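Local coordinates for nucleoside diphosphate kinase (Aquifex aeolicus, PDB 3ZTQ), which probably makes nucleoside triphosphates other than ATP by passing the ATP gamma phosphate to nucleoside diphosphates through a phosphorylated histidine, at residues A[25-30]-A[104-109]. Sequence-based numbering, arbitrary orientation. Where two conformers were deposited one is given.
Sequences DRFIQE and NSIRAQ
Arg26, on helix 20-29, reaches across to the turn that leads into helix 106-110 and closes both end nitrogens of its guanidinium on a single backbone oxygen, that of Asn104, which lies close to the guanidinium plane. The NH1 to Asn104 O bond, 2.9 Å, meets the carbonyl almost head-on, whereas NH2 reaches Asn104 O from above the carbonyl plane at 3.1 Å and with a more bent N-H angle of 139°. Glu30, one helical turn on, takes the neighbouring edge, where NE and NH2 lie: its OE2 accepts from Arg26 NE at 2.7 Å through the anti lone pair in a nearly straight hydrogen bond that is also a salt bridge, with a weak second bond from NH2. A water accepts from Arg26 NH1 and donates to Gln109 OE1, although the second contact is so short that its length is doubtful.

With CG anti to the backbone N (chi1 169°) and a bend at chi2, Arg26 runs past Ile106 in the opposite direction, Ile106 CD1 lying against its CB and, at 3.6 Å, its CG. Phe27 CZ just touches Ile106 CG1 at 4.5 Å, and both side chains also pack on Ile119 of strand 119-121. Ser105 is the N-cap: its OG accepts from Ala108 N at 3.2 Å and is also hydrogen-bonded to Ala102 O.

Arg107, in the first turn of helix 106-110 and predicted to bind ATP, bonds Gly91 O and Ile119 O instead. Partners in its plane on two edges fix the rotation of the Arg26 guanidinium, which probably keeps its positive charge and ties helix 20-29 to the segment just ahead of this predicted ATP-binding residue.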
ATOM      1  N   ASP A  25      20.292   9.985  -5.890  1.00 12.95           N
ATOM      2  CA  ASP A  25      21.054  10.412  -7.054  1.00 13.54           C
ATOM      3  C   ASP A  25      22.358   9.616  -7.201  1.00 14.18           C
ATOM      4  O   ASP A  25      22.780   9.281  -8.312  1.00 16.02           O
ATOM      5  CB  ASP A  25      21.370  11.910  -6.986  1.00 14.06           C
ATOM      6  CG  ASP A  25      22.101  12.403  -8.234  1.00 17.05           C
ATOM      7  OD1 ASP A  25      21.626  12.144  -9.355  1.00 16.26           O
ATOM      8  OD2 ASP A  25      23.161  13.028  -8.088  1.00 21.20           O
ATOM      9  N   ARG A  26      23.001   9.318  -6.082  1.00 12.85           N
ATOM     10  CA  ARG A  26      24.247   8.562  -6.133  1.00 13.22           C
ATOM     11  C   ARG A  26      24.007   7.190  -6.775  1.00 13.56           C
ATOM     12  O   ARG A  26      24.754   6.769  -7.653  1.00 16.25           O
ATOM     13  CB  ARG A  26      24.863   8.417  -4.731  1.00 12.53           C
ATOM     14  CG  ARG A  26      26.032   7.410  -4.655  1.00 16.38           C
ATOM     15  CD  ARG A  26      27.243   7.895  -5.474  1.00 17.67           C
ATOM     16  NE  ARG A  26      28.418   7.035  -5.300  1.00 21.12           N
ATOM     17  CZ  ARG A  26      29.253   7.104  -4.268  1.00 20.40           C
ATOM     18  NH1 ARG A  26      29.059   8.004  -3.308  1.00 14.29           N
ATOM     19  NH2 ARG A  26      30.287   6.269  -4.192  1.00 19.39           N
ATOM     20  N   PHE A  27      22.948   6.502  -6.364  1.00  9.64           N
ATOM     21  CA  PHE A  27      22.701   5.171  -6.895  1.00 10.85           C
ATOM     22  C   PHE A  27      22.304   5.233  -8.359  1.00 16.27           C
ATOM     23  O   PHE A  27      22.627   4.333  -9.151  1.00 18.08           O
ATOM     24  CB  PHE A  27      21.655   4.428  -6.053  1.00 12.73           C
ATOM     25  CG  PHE A  27      22.185   3.997  -4.720  1.00 16.20           C
ATOM     26  CD1 PHE A  27      23.245   3.096  -4.655  1.00 16.37           C
ATOM     27  CD2 PHE A  27      21.672   4.520  -3.546  1.00 11.86           C
ATOM     28  CE1 PHE A  27      23.777   2.703  -3.434  1.00 16.44           C
ATOM     29  CE2 PHE A  27      22.193   4.132  -2.309  1.00 18.89           C
ATOM     30  CZ  PHE A  27      23.247   3.215  -2.253  1.00 15.62           C
ATOM     31  N   ILE A  28      21.605   6.303  -8.719  1.00 15.84           N
ATOM     32  CA  ILE A  28      21.266   6.531 -10.108  1.00 12.99           C
ATOM     33  C   ILE A  28      22.534   6.749 -10.938  1.00 18.82           C
ATOM     34  O   ILE A  28      22.720   6.117 -11.968  1.00 18.12           O
ATOM     35  CB  ILE A  28      20.300   7.714 -10.255  1.00 17.19           C
ATOM     36  CG1 ILE A  28      18.912   7.309  -9.706  1.00 13.55           C
ATOM     37  CG2 ILE A  28      20.208   8.123 -11.725  1.00 15.62           C
ATOM     38  CD1 ILE A  28      17.971   8.485  -9.426  1.00 11.68           C
ATOM     39  N   GLN A  29      23.423   7.625 -10.476  1.00 17.32           N
ATOM     40  CA  GLN A  29      24.682   7.870 -11.187  1.00 15.01           C
ATOM     41  C   GLN A  29      25.536   6.594 -11.263  1.00 21.78           C
ATOM     42  O   GLN A  29      26.271   6.406 -12.224  1.00 19.44           O
ATOM     43  CB  GLN A  29      25.497   8.981 -10.511  1.00 15.98           C
ATOM     44  CG  GLN A  29      24.762  10.302 -10.427  1.00 19.48           C
ATOM     45  CD  GLN A  29      24.214  10.721 -11.780  1.00 26.66           C
ATOM     46  OE1 GLN A  29      24.901  10.608 -12.803  1.00 31.78           O
ATOM     47  NE2 GLN A  29      22.967  11.189 -11.797  1.00 21.50           N
ATOM     48  N   GLU A  30      25.449   5.733 -10.244  1.00 19.35           N
ATOM     49  CA  GLU A  30      26.207   4.473 -10.225  1.00 20.79           C
ATOM     50  C   GLU A  30      25.639   3.458 -11.226  1.00 20.43           C
ATOM     51  O   GLU A  30      26.235   2.407 -11.457  1.00 23.59           O
ATOM     52  CB  GLU A  30      26.232   3.849  -8.811  1.00 15.41           C
ATOM     53  CG  GLU A  30      26.993   4.655  -7.744  1.00 14.59           C
ATOM     54  CD  GLU A  30      28.508   4.555  -7.879  1.00 24.57           C
ATOM     55  OE1 GLU A  30      28.990   3.778  -8.731  1.00 24.26           O
ATOM     56  OE2 GLU A  30      29.222   5.260  -7.135  1.00 22.51           O
ATOM     57  N   ASN A 104      34.768   8.103  -0.291  1.00 20.17           N
ATOM     58  CA  ASN A 104      33.710   8.443  -1.230  0.55 25.61           C
ATOM     59  C   ASN A 104      32.420   7.664  -1.008  1.00 23.48           C
ATOM     60  O   ASN A 104      31.492   7.765  -1.803  1.00 23.20           O
ATOM     61  CB  ASN A 104      34.193   8.224  -2.661  0.55 26.45           C
ATOM     62  CG  ASN A 104      35.327   9.140  -3.030  0.55 28.69           C
ATOM     63  OD1 ASN A 104      35.339  10.312  -2.654  0.55 32.02           O
ATOM     64  ND2 ASN A 104      36.304   8.608  -3.750  0.55 26.77           N
ATOM     65  N   SER A 105      32.362   6.882   0.069  1.00 16.89           N
ATOM     66  CA  SER A 105      31.193   6.040   0.327  1.00 15.06           C
ATOM     67  C   SER A 105      30.050   6.877   0.885  1.00 19.06           C
ATOM     68  O   SER A 105      30.271   7.970   1.420  1.00 16.52           O
ATOM     69  CB  SER A 105      31.533   4.911   1.312  1.00 16.22           C
ATOM     70  OG  SER A 105      31.808   5.429   2.610  1.00 14.74           O
ATOM     71  N   ILE A 106      28.834   6.362   0.769  1.00 12.90           N
ATOM     72  CA  ILE A 106      27.664   7.060   1.295  1.00 14.89           C
ATOM     73  C   ILE A 106      27.813   7.314   2.788  1.00 17.64           C
ATOM     74  O   ILE A 106      27.548   8.422   3.267  1.00 19.58           O
ATOM     75  CB  ILE A 106      26.347   6.282   1.023  1.00 14.05           C
ATOM     76  CG1 ILE A 106      26.077   6.200  -0.478  1.00 23.99           C
ATOM     77  CG2 ILE A 106      25.150   6.949   1.738  1.00 13.67           C
ATOM     78  CD1 ILE A 106      25.875   7.551  -1.110  1.00 39.95           C
ATOM     79  N   ARG A 107      28.237   6.295   3.532  1.00 15.78           N
ATOM     80  CA  ARG A 107      28.374   6.454   4.980  1.00 14.77           C
ATOM     81  C   ARG A 107      29.442   7.467   5.358  1.00 18.78           C
ATOM     82  O   ARG A 107      29.282   8.193   6.333  1.00 18.81           O
ATOM     83  CB  ARG A 107      28.558   5.102   5.684  1.00 15.37           C
ATOM     84  CG  ARG A 107      27.250   4.263   5.647  1.00 15.10           C
ATOM     85  CD  ARG A 107      27.474   2.862   6.182  1.00 13.35           C
ATOM     86  NE  ARG A 107      26.224   2.141   6.415  1.00 13.54           N
ATOM     87  CZ  ARG A 107      26.140   0.815   6.449  1.00 17.54           C
ATOM     88  NH1 ARG A 107      27.237   0.091   6.221  1.00 12.46           N
ATOM     89  NH2 ARG A 107      24.973   0.209   6.688  1.00 12.39           N
ATOM     90  N   ALA A 108      30.516   7.551   4.580  1.00 16.27           N
ATOM     91  CA  ALA A 108      31.538   8.547   4.854  1.00 17.32           C
ATOM     92  C   ALA A 108      30.962   9.939   4.637  1.00 20.18           C
ATOM     93  O   ALA A 108      31.267  10.864   5.380  1.00 20.13           O
ATOM     94  CB  ALA A 108      32.762   8.342   3.959  1.00 13.23           C
ATOM     95  N   GLN A 109      30.136  10.079   3.605  1.00 14.78           N
ATOM     96  CA  GLN A 109      29.618  11.382   3.233  1.00 23.24           C
ATOM     97  C   GLN A 109      28.479  11.846   4.122  1.00 21.93           C
ATOM     98  O   GLN A 109      28.379  13.021   4.441  1.00 23.05           O
ATOM     99  CB  GLN A 109      29.168  11.385   1.770  1.00 24.06           C
ATOM    100  CG  GLN A 109      30.327  11.228   0.786  1.00 32.09           C
ATOM    101  CD  GLN A 109      29.854  11.043  -0.650  1.00 38.05           C
ATOM    102  OE1 GLN A 109      28.667  10.862  -0.903  1.00 36.98           O
ATOM    103  NE2 GLN A 109      30.787  11.100  -1.597  1.00 36.22           N
TER
HETATM  104  O   HOH W   1      27.402  10.577  -3.066  1.00 24.30           O